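Local coordinates for transcriptional regulator (PDB 3LMM), which is of undetermined function but, with an AlbA-type Schlafen domain and C-terminal helix-turn-helix families, probably acts as a DNA-binding transcriptional regulator, at residues 76-81 / 149-154. Residues are numbered along the deposited sequence; the frame is centred on the assembly and turned at random.
Sequences ANTPGG and RWRVGD
T78, the first residue to leave helical backbone angles at the end of helix 62-77, approaches W150 of strand 149-151 to 4.8 Å between CA atoms, and from there the chain swings through a type II beta turn, closed by a backbone bond from G81 N to T78 O. The polar link between the segments comes from N77. With chi1 at -74° its amide turns from the helix end toward the strand. There ND2 donates to R149 O over 3.1 Å, with an N-H...O angle of 148°. The donor sits tilted 29° from the carbonyl plane. At the other end of this amide OD1 accepts from the backbone N of I141, so both ends are held and the rotation of the group is fixed. W150 leans over the end of the helix: its CB comes within 3.8 Å of T78 CB, while CE3, at the rim of the indole, has N77 O beside it near the ring plane. P79 crosses the indole at a slant, CD lying 3.8 Å from CE3. R151 runs alongside T78 through its CB, then bends at chi2 and chi3 away from 76-81 and passes M75 of helix 62-77. Its guanidinium reaches D41, a cobalt ligand, in a salt bridge, and the link to D154 OD1 is long and purely electrostatic. The contact packs the short hairpin of strands 149-151 and 156-158 against the C-terminal end of helix 62-77, within the AlbA-type Schlafen region, where the C74-C156 disulfide also ties this helix to strand 156-158. Helix 161-171 packs alongside: W164 donates its indole N-H to N77 O, E163 touches W150, and Q171 meets P79, in the turn that leads into strand 82-86.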
# COMPACT_ATOMS: atom_id res chain seq x y z
N ALA A 76 -11.74 -7.86 -9.37
CA ALA A 76 -10.55 -8.49 -8.85
C ALA A 76 -10.85 -9.34 -7.61
O ALA A 76 -10.16 -10.32 -7.36
CB ALA A 76 -9.49 -7.43 -8.52
N ASN A 77 -11.87 -8.96 -6.86
CA ASN A 77 -12.24 -9.70 -5.66
C ASN A 77 -13.03 -10.95 -5.94
O ASN A 77 -13.05 -11.85 -5.13
CB ASN A 77 -13.06 -8.86 -4.70
CG ASN A 77 -12.24 -7.84 -3.98
OD1 ASN A 77 -11.11 -8.11 -3.57
ND2 ASN A 77 -12.80 -6.65 -3.78
N THR A 78 -13.73 -10.99 -7.06
CA THR A 78 -14.50 -12.19 -7.34
C THR A 78 -13.56 -13.17 -8.04
O THR A 78 -12.77 -12.77 -8.90
CB THR A 78 -15.68 -11.93 -8.27
OG1 THR A 78 -15.39 -12.48 -9.55
CG2 THR A 78 -15.92 -10.46 -8.44
N PRO A 79 -13.63 -14.46 -7.69
CA PRO A 79 -12.71 -15.38 -8.38
C PRO A 79 -12.89 -15.39 -9.90
O PRO A 79 -14.01 -15.28 -10.41
CB PRO A 79 -13.02 -16.72 -7.72
CG PRO A 79 -14.48 -16.61 -7.42
CD PRO A 79 -14.61 -15.20 -6.87
N GLY A 80 -11.78 -15.52 -10.61
CA GLY A 80 -11.81 -15.56 -12.05
C GLY A 80 -11.74 -14.17 -12.65
O GLY A 80 -11.63 -14.02 -13.87
N GLY A 81 -11.78 -13.16 -11.79
CA GLY A 81 -11.74 -11.81 -12.29
C GLY A 81 -12.74 -11.65 -13.42
O GLY A 81 -13.68 -12.45 -13.53
N ARG A 149 -16.16 -6.12 -1.59
CA ARG A 149 -17.30 -6.76 -2.23
C ARG A 149 -16.88 -7.37 -3.56
O ARG A 149 -15.86 -7.01 -4.14
CB ARG A 149 -18.45 -5.75 -2.40
CG ARG A 149 -18.01 -4.30 -2.58
CD ARG A 149 -18.98 -3.33 -1.91
NE ARG A 149 -20.22 -3.13 -2.66
CZ ARG A 149 -21.37 -2.72 -2.12
NH1 ARG A 149 -22.45 -2.57 -2.89
NH2 ARG A 149 -21.46 -2.49 -0.82
N TRP A 150 -17.67 -8.32 -4.05
CA TRP A 150 -17.37 -8.98 -5.31
C TRP A 150 -18.59 -9.09 -6.22
O TRP A 150 -19.72 -9.09 -5.75
CB TRP A 150 -16.81 -10.36 -5.04
CG TRP A 150 -17.70 -11.25 -4.22
CD1 TRP A 150 -18.96 -10.98 -3.76
CD2 TRP A 150 -17.38 -12.57 -3.77
NE1 TRP A 150 -19.44 -12.06 -3.03
CE2 TRP A 150 -18.49 -13.04 -3.03
CE3 TRP A 150 -16.26 -13.39 -3.92
CZ2 TRP A 150 -18.51 -14.30 -2.45
CZ3 TRP A 150 -16.28 -14.65 -3.33
CH2 TRP A 150 -17.40 -15.09 -2.60
N ARG A 151 -18.36 -9.20 -7.53
CA ARG A 151 -19.43 -9.33 -8.52
C ARG A 151 -20.38 -10.51 -8.29
O ARG A 151 -19.95 -11.64 -8.05
CB ARG A 151 -18.82 -9.48 -9.91
CG ARG A 151 -18.68 -8.20 -10.72
CD ARG A 151 -20.03 -7.56 -10.98
NE ARG A 151 -20.18 -7.04 -12.34
CZ ARG A 151 -20.65 -7.74 -13.37
NH1 ARG A 151 -21.01 -9.01 -13.21
NH2 ARG A 151 -20.80 -7.17 -14.56
N VAL A 152 -21.68 -10.25 -8.35
CA VAL A 152 -22.62 -11.37 -8.24
C VAL A 152 -23.39 -11.44 -9.56
O VAL A 152 -22.95 -12.10 -10.51
CB VAL A 152 -23.60 -11.25 -7.05
CG1 VAL A 152 -24.55 -12.44 -7.06
CG2 VAL A 152 -22.83 -11.26 -5.74
N GLY A 153 -24.53 -10.79 -9.65
CA GLY A 153 -25.23 -10.85 -10.91
C GLY A 153 -24.53 -9.83 -11.76
O GLY A 153 -23.36 -10.00 -12.12
N ASP A 154 -25.24 -8.76 -12.08
CA ASP A 154 -24.67 -7.67 -12.85
C ASP A 154 -24.21 -6.64 -11.85
O ASP A 154 -23.52 -5.68 -12.20
CB ASP A 154 -25.71 -7.03 -13.76
CG ASP A 154 -25.20 -5.77 -14.39
OD1 ASP A 154 -24.20 -5.86 -15.14
OD2 ASP A 154 -25.78 -4.70 -14.12